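Local coordinates for pentafunctional AROM polypeptide (Schizosaccharomyces pombe, PDB 5SWV), which probably catalyses the dehydration of 3-dehydroquinate and the NADPH-dependent reduction of 3-dehydroshikimate, two consecutive steps of the shikimate pathway, at residues 6-19 and 215-229. Residues are numbered along the deposited sequence; the frame is centred on the assembly and turned at random.
Sequences FKTKKRSTFLTLNY and KFMTPVTHPLLPSKA
Phe14 and Pro219 stand side by side on the same face of the sheet, pointing the same way, with Pro219 CB over one face of the aromatic ring, 4.2 Å from its centroid, in a CH-pi contact. The Phe14 ring gets there because its CG sits between the backbone N and carbonyl carbon (chi1 72°). Its rim meets the backbone just ahead of the partner strand, where Phe14 CE2 lies 3.3 Å from Met217 O, near the ring plane. Thr16 adds its methyl to the same proline, CG2 to Pro219 CB at 3.7 Å, and Phe201 of strand 198-203 packs on Pro219 as well. Farther along, Leu225 is the apolar hub: its CD1 meets Leu15 CD1 tip to tip, while CD2 touches Leu17 CD1 and approaches the Tyr19 ring obliquely. Pro226 CD lies over one face of that ring, toward its rim. At the other end Met217 SD comes obliquely to the Phe6 ring, a Met-aromatic contact.

Beneath the Phe14-Pro219 pair the backbones run in parallel register: Phe14 N donates to Thr218 O, Phe14 O accepts from Val220 N, and Thr16 N bonds Val220 O at 3.0 Å. Just before the strand Ser12 is bonded three times: its OG accepts from Met217 N at 3.2 Å, its backbone N donates to Lys215 O and its O accepts from Thr218 N. At the polar edge Asn18 ND2 donates to Ser227 O (3.0 Å, 164° at the hydrogen), approaching from above the carbonyl plane. A water bridges Thr16 OG1, Thr221 OG1 and Ser227 O, and Gln233 also bonds the Thr16 hydroxyl. Strands 13-17 and 218-220, first and last of eight, thus join side by side, the closure characteristic of the TIM barrel of type I dehydroquinases.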
ATOM      1  N   PHE A   6      -6.976  -1.393 -10.424  1.00 62.00           N
ATOM      2  CA  PHE A   6      -8.033  -0.495  -9.940  1.00 61.08           C
ATOM      3  C   PHE A   6      -9.430  -0.860 -10.491  1.00 60.97           C
ATOM      4  O   PHE A   6     -10.444  -0.678  -9.806  1.00 57.89           O
ATOM      5  CB  PHE A   6      -7.707   0.977 -10.307  1.00 58.52           C
ATOM      6  CG  PHE A   6      -6.510   1.590  -9.583  1.00 56.06           C
ATOM      7  CD1 PHE A   6      -5.827   0.942  -8.540  1.00 55.15           C
ATOM      8  CD2 PHE A   6      -6.105   2.878  -9.923  1.00 54.17           C
ATOM      9  CE1 PHE A   6      -4.754   1.557  -7.903  1.00 53.51           C
ATOM     10  CE2 PHE A   6      -5.045   3.491  -9.279  1.00 53.34           C
ATOM     11  CZ  PHE A   6      -4.371   2.831  -8.270  1.00 52.75           C
ATOM     12  N   LYS A   7      -9.458  -1.355 -11.730  1.00 62.27           N
ATOM     13  CA  LYS A   7     -10.705  -1.690 -12.429  1.00 63.65           C
ATOM     14  C   LYS A   7     -11.394  -2.921 -11.868  1.00 62.70           C
ATOM     15  O   LYS A   7     -12.617  -2.939 -11.752  1.00 63.21           O
ATOM     16  CB  LYS A   7     -10.449  -1.922 -13.925  1.00 65.45           C
ATOM     17  CG  LYS A   7     -10.252  -0.656 -14.742  1.00 66.93           C
ATOM     18  CD  LYS A   7      -9.973  -0.979 -16.201  1.00 69.44           C
ATOM     19  CE  LYS A   7     -11.174  -1.643 -16.866  1.00 71.51           C
ATOM     20  NZ  LYS A   7     -11.195  -1.387 -18.329  1.00 72.67           N
ATOM     21  N   THR A   8     -10.612  -3.957 -11.570  1.00 61.89           N
ATOM     22  CA  THR A   8     -11.147  -5.196 -10.999  1.00 62.02           C
ATOM     23  C   THR A   8     -11.371  -5.082  -9.495  1.00 60.48           C
ATOM     24  O   THR A   8     -12.148  -5.855  -8.943  1.00 61.98           O
ATOM     25  CB  THR A   8     -10.236  -6.413 -11.259  1.00 62.04           C
ATOM     26  OG1 THR A   8      -8.933  -6.153 -10.722  1.00 62.95           O
ATOM     27  CG2 THR A   8     -10.155  -6.722 -12.758  1.00 62.03           C
ATOM     28  N   LYS A   9     -10.681  -4.148  -8.835  1.00 57.79           N
ATOM     29  CA  LYS A   9     -10.988  -3.784  -7.432  1.00 54.52           C
ATOM     30  C   LYS A   9     -12.426  -3.231  -7.332  1.00 52.71           C
ATOM     31  O   LYS A   9     -12.916  -2.569  -8.246  1.00 50.81           O
ATOM     32  CB  LYS A   9      -9.981  -2.740  -6.925  1.00 52.78           C
ATOM     33  CG  LYS A   9      -9.711  -2.740  -5.435  1.00 50.78           C
ATOM     34  CD  LYS A   9      -8.411  -1.991  -5.181  1.00 49.72           C
ATOM     35  CE  LYS A   9      -7.948  -2.066  -3.736  1.00 48.70           C
ATOM     36  NZ  LYS A   9      -8.578  -1.019  -2.902  1.00 48.07           N
ATOM     37  N   LYS A  10     -13.094  -3.515  -6.222  1.00 52.55           N
ATOM     38  CA  LYS A  10     -14.455  -3.036  -6.006  1.00 52.75           C
ATOM     39  C   LYS A  10     -14.499  -1.528  -5.814  1.00 49.83           C
ATOM     40  O   LYS A  10     -15.271  -0.862  -6.486  1.00 48.93           O
ATOM     41  CB  LYS A  10     -15.105  -3.734  -4.810  1.00 56.22           C
ATOM     42  CG  LYS A  10     -15.679  -5.111  -5.135  1.00 59.54           C
ATOM     43  CD  LYS A  10     -16.965  -5.375  -4.367  1.00 62.53           C
ATOM     44  CE  LYS A  10     -18.135  -4.535  -4.905  1.00 63.58           C
ATOM     45  NZ  LYS A  10     -19.098  -4.137  -3.840  1.00 62.61           N
ATOM     46  N   ARG A  11     -13.666  -1.015  -4.905  1.00 47.29           N
ATOM     47  CA  ARG A  11     -13.626   0.408  -4.555  1.00 45.39           C
ATOM     48  C   ARG A  11     -12.207   0.917  -4.485  1.00 42.88           C
ATOM     49  O   ARG A  11     -11.401   0.381  -3.727  1.00 43.91           O
ATOM     50  CB  ARG A  11     -14.264   0.623  -3.183  1.00 46.99           C
ATOM     51  CG  ARG A  11     -15.771   0.565  -3.215  1.00 48.73           C
ATOM     52  CD  ARG A  11     -16.397   0.449  -1.838  1.00 50.85           C
ATOM     53  NE  ARG A  11     -17.854   0.456  -2.014  1.00 53.26           N
ATOM     54  CZ  ARG A  11     -18.687  -0.572  -1.812  1.00 54.44           C
ATOM     55  NH1 ARG A  11     -18.261  -1.758  -1.348  1.00 55.12           N
ATOM     56  NH2 ARG A  11     -19.983  -0.397  -2.054  1.00 54.11           N
ATOM     57  N   SER A  12     -11.904   1.960  -5.244  1.00 39.94           N
ATOM     58  CA  SER A  12     -10.612   2.633  -5.137  1.00 38.73           C
ATOM     59  C   SER A  12     -10.800   4.089  -4.742  1.00 37.89           C
ATOM     60  O   SER A  12     -11.863   4.681  -4.976  1.00 38.90           O
ATOM     61  CB  SER A  12      -9.810   2.519  -6.442  1.00 38.47           C
ATOM     62  OG  SER A  12     -10.655   2.346  -7.571  1.00 39.02           O
ATOM     63  N   THR A  13      -9.763   4.646  -4.118  1.00 36.01           N
ATOM     64  CA  THR A  13      -9.740   6.049  -3.716  1.00 34.89           C
ATOM     65  C   THR A  13      -8.357   6.601  -3.958  1.00 33.68           C
ATOM     66  O   THR A  13      -7.414   5.843  -4.071  1.00 34.00           O
ATOM     67  CB  THR A  13     -10.067   6.232  -2.222  1.00 35.10           C
ATOM     68  OG1 THR A  13      -8.995   5.725  -1.424  1.00 35.04           O
ATOM     69  CG2 THR A  13     -11.351   5.506  -1.841  1.00 35.50           C
ATOM     70  N   PHE A  14      -8.237   7.918  -4.047  1.00 32.73           N
ATOM     71  CA  PHE A  14      -6.928   8.549  -4.128  1.00 32.04           C
ATOM     72  C   PHE A  14      -6.888   9.877  -3.386  1.00 32.27           C
ATOM     73  O   PHE A  14      -7.876  10.623  -3.359  1.00 32.12           O
ATOM     74  CB  PHE A  14      -6.467   8.713  -5.571  1.00 31.47           C
ATOM     75  CG  PHE A  14      -7.206   9.763  -6.354  1.00 31.48           C
ATOM     76  CD1 PHE A  14      -6.794  11.095  -6.322  1.00 31.28           C
ATOM     77  CD2 PHE A  14      -8.277   9.415  -7.190  1.00 31.76           C
ATOM     78  CE1 PHE A  14      -7.451  12.067  -7.073  1.00 31.11           C
ATOM     79  CE2 PHE A  14      -8.946  10.386  -7.939  1.00 31.87           C
ATOM     80  CZ  PHE A  14      -8.533  11.717  -7.873  1.00 31.52           C
ATOM     81  N   LEU A  15      -5.723  10.145  -2.790  1.00 31.79           N
ATOM     82  CA  LEU A  15      -5.486  11.328  -1.982  1.00 31.60           C
ATOM     83  C   LEU A  15      -5.210  12.530  -2.870  1.00 31.44           C
ATOM     84  O   LEU A  15      -4.405  12.444  -3.783  1.00 30.88           O
ATOM     85  CB  LEU A  15      -4.289  11.114  -1.044  1.00 31.43           C
ATOM     86  CG  LEU A  15      -4.082  12.212   0.002  1.00 31.57           C
ATOM     87  CD1 LEU A  15      -5.151  12.120   1.086  1.00 31.98           C
ATOM     88  CD2 LEU A  15      -2.701  12.154   0.615  1.00 31.60           C
ATOM     89  N   THR A  16      -5.862  13.654  -2.569  1.00 31.67           N
ATOM     90  CA  THR A  16      -5.596  14.920  -3.253  1.00 31.81           C
ATOM     91  C   THR A  16      -4.504  15.689  -2.504  1.00 32.21           C
ATOM     92  O   THR A  16      -4.791  16.538  -1.666  1.00 32.10           O
ATOM     93  CB  THR A  16      -6.879  15.755  -3.378  1.00 31.85           C
ATOM     94  OG1 THR A  16      -7.475  15.944  -2.080  1.00 31.74           O
ATOM     95  CG2 THR A  16      -7.873  15.048  -4.284  1.00 31.71           C
ATOM     96  N   LEU A  17      -3.243  15.375  -2.806  1.00 32.90           N
ATOM     97  CA  LEU A  17      -2.110  15.962  -2.084  1.00 33.51           C
ATOM     98  C   LEU A  17      -1.854  17.384  -2.568  1.00 33.94           C
ATOM     99  O   LEU A  17      -1.453  17.602  -3.708  1.00 33.98           O
ATOM    100  CB  LEU A  17      -0.862  15.114  -2.261  1.00 33.77           C
ATOM    101  CG  LEU A  17       0.245  15.352  -1.250  1.00 34.18           C
ATOM    102  CD1 LEU A  17      -0.214  14.967   0.150  1.00 34.67           C
ATOM    103  CD2 LEU A  17       1.454  14.532  -1.655  1.00 34.21           C
ATOM    104  N   ASN A  18      -2.096  18.349  -1.688  1.00 34.55           N
ATOM    105  CA  ASN A  18      -2.128  19.748  -2.063  1.00 34.63           C
ATOM    106  C   ASN A  18      -1.358  20.629  -1.094  1.00 34.89           C
ATOM    107  O   ASN A  18      -1.741  21.775  -0.833  1.00 35.29           O
ATOM    108  CB  ASN A  18      -3.581  20.193  -2.202  1.00 35.03           C
ATOM    109  CG  ASN A  18      -4.366  20.096  -0.905  1.00 35.32           C
ATOM    110  OD1 ASN A  18      -3.979  19.395   0.031  1.00 35.40           O
ATOM    111  ND2 ASN A  18      -5.486  20.809  -0.851  1.00 35.67           N
ATOM    112  N   TYR A  19      -0.259  20.094  -0.573  1.00 34.96           N
ATOM    113  CA  TYR A  19       0.717  20.912   0.122  1.00 35.50           C
ATOM    114  C   TYR A  19       1.408  21.804  -0.901  1.00 35.27           C
ATOM    115  O   TYR A  19       1.473  21.447  -2.071  1.00 36.00           O
ATOM    116  CB  TYR A  19       1.781  20.044   0.769  1.00 35.84           C
ATOM    117  CG  TYR A  19       1.357  19.280   1.998  1.00 36.50           C
ATOM    118  CD1 TYR A  19       1.321  19.905   3.242  1.00 36.86           C
ATOM    119  CD2 TYR A  19       1.058  17.916   1.938  1.00 36.31           C
ATOM    120  CE1 TYR A  19       0.986  19.201   4.386  1.00 36.98           C
ATOM    121  CE2 TYR A  19       0.712  17.207   3.080  1.00 36.30           C
ATOM    122  CZ  TYR A  19       0.682  17.859   4.300  1.00 36.91           C
ATOM    123  OH  TYR A  19       0.342  17.190   5.446  1.00 37.93           O
ATOM    124  N   LYS A 215     -17.691   4.514  -6.941  1.00 40.39           N
ATOM    125  CA  LYS A 215     -16.822   3.444  -6.416  1.00 40.96           C
ATOM    126  C   LYS A 215     -15.419   3.529  -6.960  1.00 39.09           C
ATOM    127  O   LYS A 215     -14.474   3.306  -6.232  1.00 39.16           O
ATOM    128  CB  LYS A 215     -17.438   2.072  -6.676  1.00 42.45           C
ATOM    129  CG  LYS A 215     -18.719   1.910  -5.865  1.00 45.64           C
ATOM    130  CD  LYS A 215     -19.406   0.563  -6.026  1.00 48.16           C
ATOM    131  CE  LYS A 215     -19.763   0.303  -7.483  1.00 49.98           C
ATOM    132  NZ  LYS A 215     -21.001  -0.510  -7.595  1.00 51.04           N
ATOM    133  N   PHE A 216     -15.302   3.899  -8.227  1.00 38.53           N
ATOM    134  CA  PHE A 216     -14.029   3.925  -8.924  1.00 38.47           C
ATOM    135  C   PHE A 216     -13.275   5.247  -8.775  1.00 38.75           C
ATOM    136  O   PHE A 216     -13.707   6.276  -9.292  1.00 37.36           O
ATOM    137  CB  PHE A 216     -14.260   3.635 -10.403  1.00 39.06           C
ATOM    138  CG  PHE A 216     -13.006   3.578 -11.198  1.00 38.72           C
ATOM    139  CD1 PHE A 216     -12.170   2.474 -11.102  1.00 39.08           C
ATOM    140  CD2 PHE A 216     -12.643   4.635 -12.028  1.00 39.03           C
ATOM    141  CE1 PHE A 216     -10.986   2.412 -11.833  1.00 39.33           C
ATOM    142  CE2 PHE A 216     -11.463   4.584 -12.760  1.00 39.90           C
ATOM    143  CZ  PHE A 216     -10.629   3.471 -12.661  1.00 39.63           C
ATOM    144  N   MET A 217     -12.133   5.189  -8.079  1.00 40.45           N
ATOM    145  CA  MET A 217     -11.171   6.314  -7.928  1.00 40.66           C
ATOM    146  C   MET A 217     -11.803   7.612  -7.431  1.00 39.40           C
ATOM    147  O   MET A 217     -11.739   8.642  -8.103  1.00 38.97           O
ATOM    148  CB  MET A 217     -10.396   6.564  -9.232  1.00 41.50           C
ATOM    149  CG  MET A 217      -9.511   5.406  -9.659  1.00 43.18           C
ATOM    150  SD  MET A 217      -8.607   5.762 -11.194  1.00 45.47           S
ATOM    151  CE  MET A 217      -7.353   6.885 -10.573  1.00 44.47           C
ATOM    152  N   THR A 218     -12.404   7.546  -6.246  1.00 38.34           N
ATOM    153  CA  THR A 218     -12.960   8.730  -5.589  1.00 38.06           C
ATOM    154  C   THR A 218     -11.828   9.526  -4.961  1.00 36.73           C
ATOM    155  O   THR A 218     -10.941   8.940  -4.340  1.00 36.73           O
ATOM    156  CB  THR A 218     -13.968   8.354  -4.480  1.00 38.72           C
ATOM    157  OG1 THR A 218     -15.053   7.622  -5.053  1.00 39.39           O
ATOM    158  CG2 THR A 218     -14.527   9.586  -3.810  1.00 39.25           C
ATOM    159  N   PRO A 219     -11.835  10.858  -5.128  1.00 35.73           N
ATOM    160  CA  PRO A 219     -10.851  11.631  -4.373  1.00 35.36           C
ATOM    161  C   PRO A 219     -11.263  11.807  -2.921  1.00 34.96           C
ATOM    162  O   PRO A 219     -12.447  11.978  -2.613  1.00 36.33           O
ATOM    163  CB  PRO A 219     -10.801  12.974  -5.097  1.00 35.02           C
ATOM    164  CG  PRO A 219     -12.087  13.062  -5.812  1.00 35.46           C
ATOM    165  CD  PRO A 219     -12.478  11.664  -6.173  1.00 35.59           C
ATOM    166  N   VAL A 220     -10.259  11.744  -2.056  1.00 34.23           N
ATOM    167  CA  VAL A 220     -10.403  11.950  -0.636  1.00 33.77           C
ATOM    168  C   VAL A 220      -9.301  12.881  -0.146  1.00 33.82           C
ATOM    169  O   VAL A 220      -8.310  13.120  -0.846  1.00 33.31           O
ATOM    170  CB  VAL A 220     -10.330  10.624   0.151  1.00 33.95           C
ATOM    171  CG1 VAL A 220     -11.425   9.676  -0.306  1.00 34.21           C
ATOM    172  CG2 VAL A 220      -8.956   9.960   0.039  1.00 33.79           C
ATOM    173  N   THR A 221      -9.486  13.384   1.070  1.00 33.68           N
ATOM    174  CA  THR A 221      -8.523  14.253   1.722  1.00 33.91           C
ATOM    175  C   THR A 221      -8.225  13.672   3.103  1.00 34.74           C
ATOM    176  O   THR A 221      -8.644  12.548   3.394  1.00 34.36           O
ATOM    177  CB  THR A 221      -9.031  15.713   1.783  1.00 34.09           C
ATOM    178  OG1 THR A 221      -8.046  16.539   2.422  1.00 34.22           O
ATOM    179  CG2 THR A 221     -10.354  15.834   2.541  1.00 34.44           C
ATOM    180  N   HIS A 222      -7.497  14.423   3.932  1.00 36.23           N
ATOM    181  CA  HIS A 222      -7.121  13.994   5.287  1.00 38.03           C
ATOM    182  C   HIS A 222      -6.930  15.228   6.190  1.00 39.08           C
ATOM    183  O   HIS A 222      -6.490  16.270   5.705  1.00 39.97           O
ATOM    184  CB  HIS A 222      -5.839  13.172   5.199  1.00 38.98           C
ATOM    185  CG  HIS A 222      -5.440  12.515   6.482  1.00 39.79           C
ATOM    186  ND1 HIS A 222      -4.716  13.169   7.456  1.00 39.96           N
ATOM    187  CD2 HIS A 222      -5.645  11.260   6.943  1.00 39.80           C
ATOM    188  CE1 HIS A 222      -4.496  12.350   8.468  1.00 40.10           C
ATOM    189  NE2 HIS A 222      -5.053  11.186   8.183  1.00 40.25           N
ATOM    190  N   PRO A 223      -7.273  15.137   7.495  1.00 40.32           N
ATOM    191  CA  PRO A 223      -7.273  16.356   8.356  1.00 40.55           C
ATOM    192  C   PRO A 223      -5.965  17.172   8.437  1.00 40.71           C
ATOM    193  O   PRO A 223      -6.000  18.383   8.706  1.00 40.73           O
ATOM    194  CB  PRO A 223      -7.630  15.796   9.738  1.00 40.38           C
ATOM    195  CG  PRO A 223      -8.464  14.591   9.446  1.00 40.29           C
ATOM    196  CD  PRO A 223      -7.897  13.988   8.192  1.00 40.39           C
ATOM    197  N   LEU A 224      -4.843  16.492   8.228  1.00 40.45           N
ATOM    198  CA  LEU A 224      -3.515  17.092   8.195  1.00 41.30           C
ATOM    199  C   LEU A 224      -3.168  17.863   6.911  1.00 41.46           C
ATOM    200  O   LEU A 224      -2.224  18.659   6.915  1.00 43.37           O
ATOM    201  CB  LEU A 224      -2.452  16.013   8.448  1.00 41.77           C
ATOM    202  CG  LEU A 224      -2.561  15.275   9.799  1.00 42.59           C
ATOM    203  CD1 LEU A 224      -1.433  14.268   9.975  1.00 42.07           C
ATOM    204  CD2 LEU A 224      -2.615  16.238  10.992  1.00 43.03           C
ATOM    205  N   LEU A 225      -3.905  17.645   5.825  1.00 40.44           N
ATOM    206  CA  LEU A 225      -3.681  18.417   4.612  1.00 40.14           C
ATOM    207  C   LEU A 225      -4.228  19.810   4.853  1.00 40.63           C
ATOM    208  O   LEU A 225      -5.127  19.972   5.669  1.00 41.78           O
ATOM    209  CB  LEU A 225      -4.368  17.775   3.418  1.00 39.91           C
ATOM    210  CG  LEU A 225      -3.968  16.337   3.098  1.00 39.54           C
ATOM    211  CD1 LEU A 225      -4.533  15.942   1.744  1.00 39.45           C
ATOM    212  CD2 LEU A 225      -2.463  16.160   3.101  1.00 39.82           C
ATOM    213  N   PRO A 226      -3.675  20.826   4.167  1.00 40.55           N
ATOM    214  CA  PRO A 226      -4.056  22.189   4.515  1.00 40.57           C
ATOM    215  C   PRO A 226      -5.500  22.560   4.174  1.00 40.66           C
ATOM    216  O   PRO A 226      -6.057  23.440   4.823  1.00 41.68           O
ATOM    217  CB  PRO A 226      -3.058  23.048   3.737  1.00 40.21           C
ATOM    218  CG  PRO A 226      -2.661  22.205   2.593  1.00 40.58           C
ATOM    219  CD  PRO A 226      -2.652  20.800   3.109  1.00 40.51           C
ATOM    220  N   SER A 227      -6.105  21.896   3.192  1.00 39.96           N
ATOM    221  CA  SER A 227      -7.469  22.243   2.765  1.00 39.67           C
ATOM    222  C   SER A 227      -8.075  21.136   1.924  1.00 39.47           C
ATOM    223  O   SER A 227      -7.351  20.254   1.453  1.00 39.56           O
ATOM    224  CB  SER A 227      -7.474  23.558   1.958  1.00 39.11           C
ATOM    225  OG  SER A 227      -6.521  23.550   0.906  1.00 37.98           O
ATOM    226  N   LYS A 228      -9.396  21.187   1.745  1.00 38.99           N
ATOM    227  CA  LYS A 228     -10.071  20.315   0.793  1.00 38.60           C
ATOM    228  C   LYS A 228      -9.750  20.796  -0.595  1.00 38.25           C
ATOM    229  O   LYS A 228      -9.618  22.000  -0.830  1.00 39.16           O
ATOM    230  CB  LYS A 228     -11.581  20.350   0.960  1.00 39.54           C
ATOM    231  CG  LYS A 228     -12.066  19.801   2.285  1.00 40.64           C
ATOM    232  CD  LYS A 228     -13.562  19.987   2.450  1.00 41.50           C
ATOM    233  CE  LYS A 228     -13.955  19.748   3.893  1.00 42.38           C
ATOM    234  NZ  LYS A 228     -15.432  19.798   4.022  1.00 43.77           N
ATOM    235  N   ALA A 229      -9.629  19.850  -1.515  1.00 37.21           N
ATOM    236  CA  ALA A 229      -9.426  20.173  -2.920  1.00 36.38           C
ATOM    237  C   ALA A 229     -10.680  20.774  -3.544  1.00 35.03           C
ATOM    238  O   ALA A 229     -10.588  21.602  -4.434  1.00 34.92           O
ATOM    239  CB  ALA A 229      -8.996  18.935  -3.693  1.00 36.32           C
TER
HETATM  240  O   HOH W   1      -6.783  17.764   0.096  1.00 22.94           O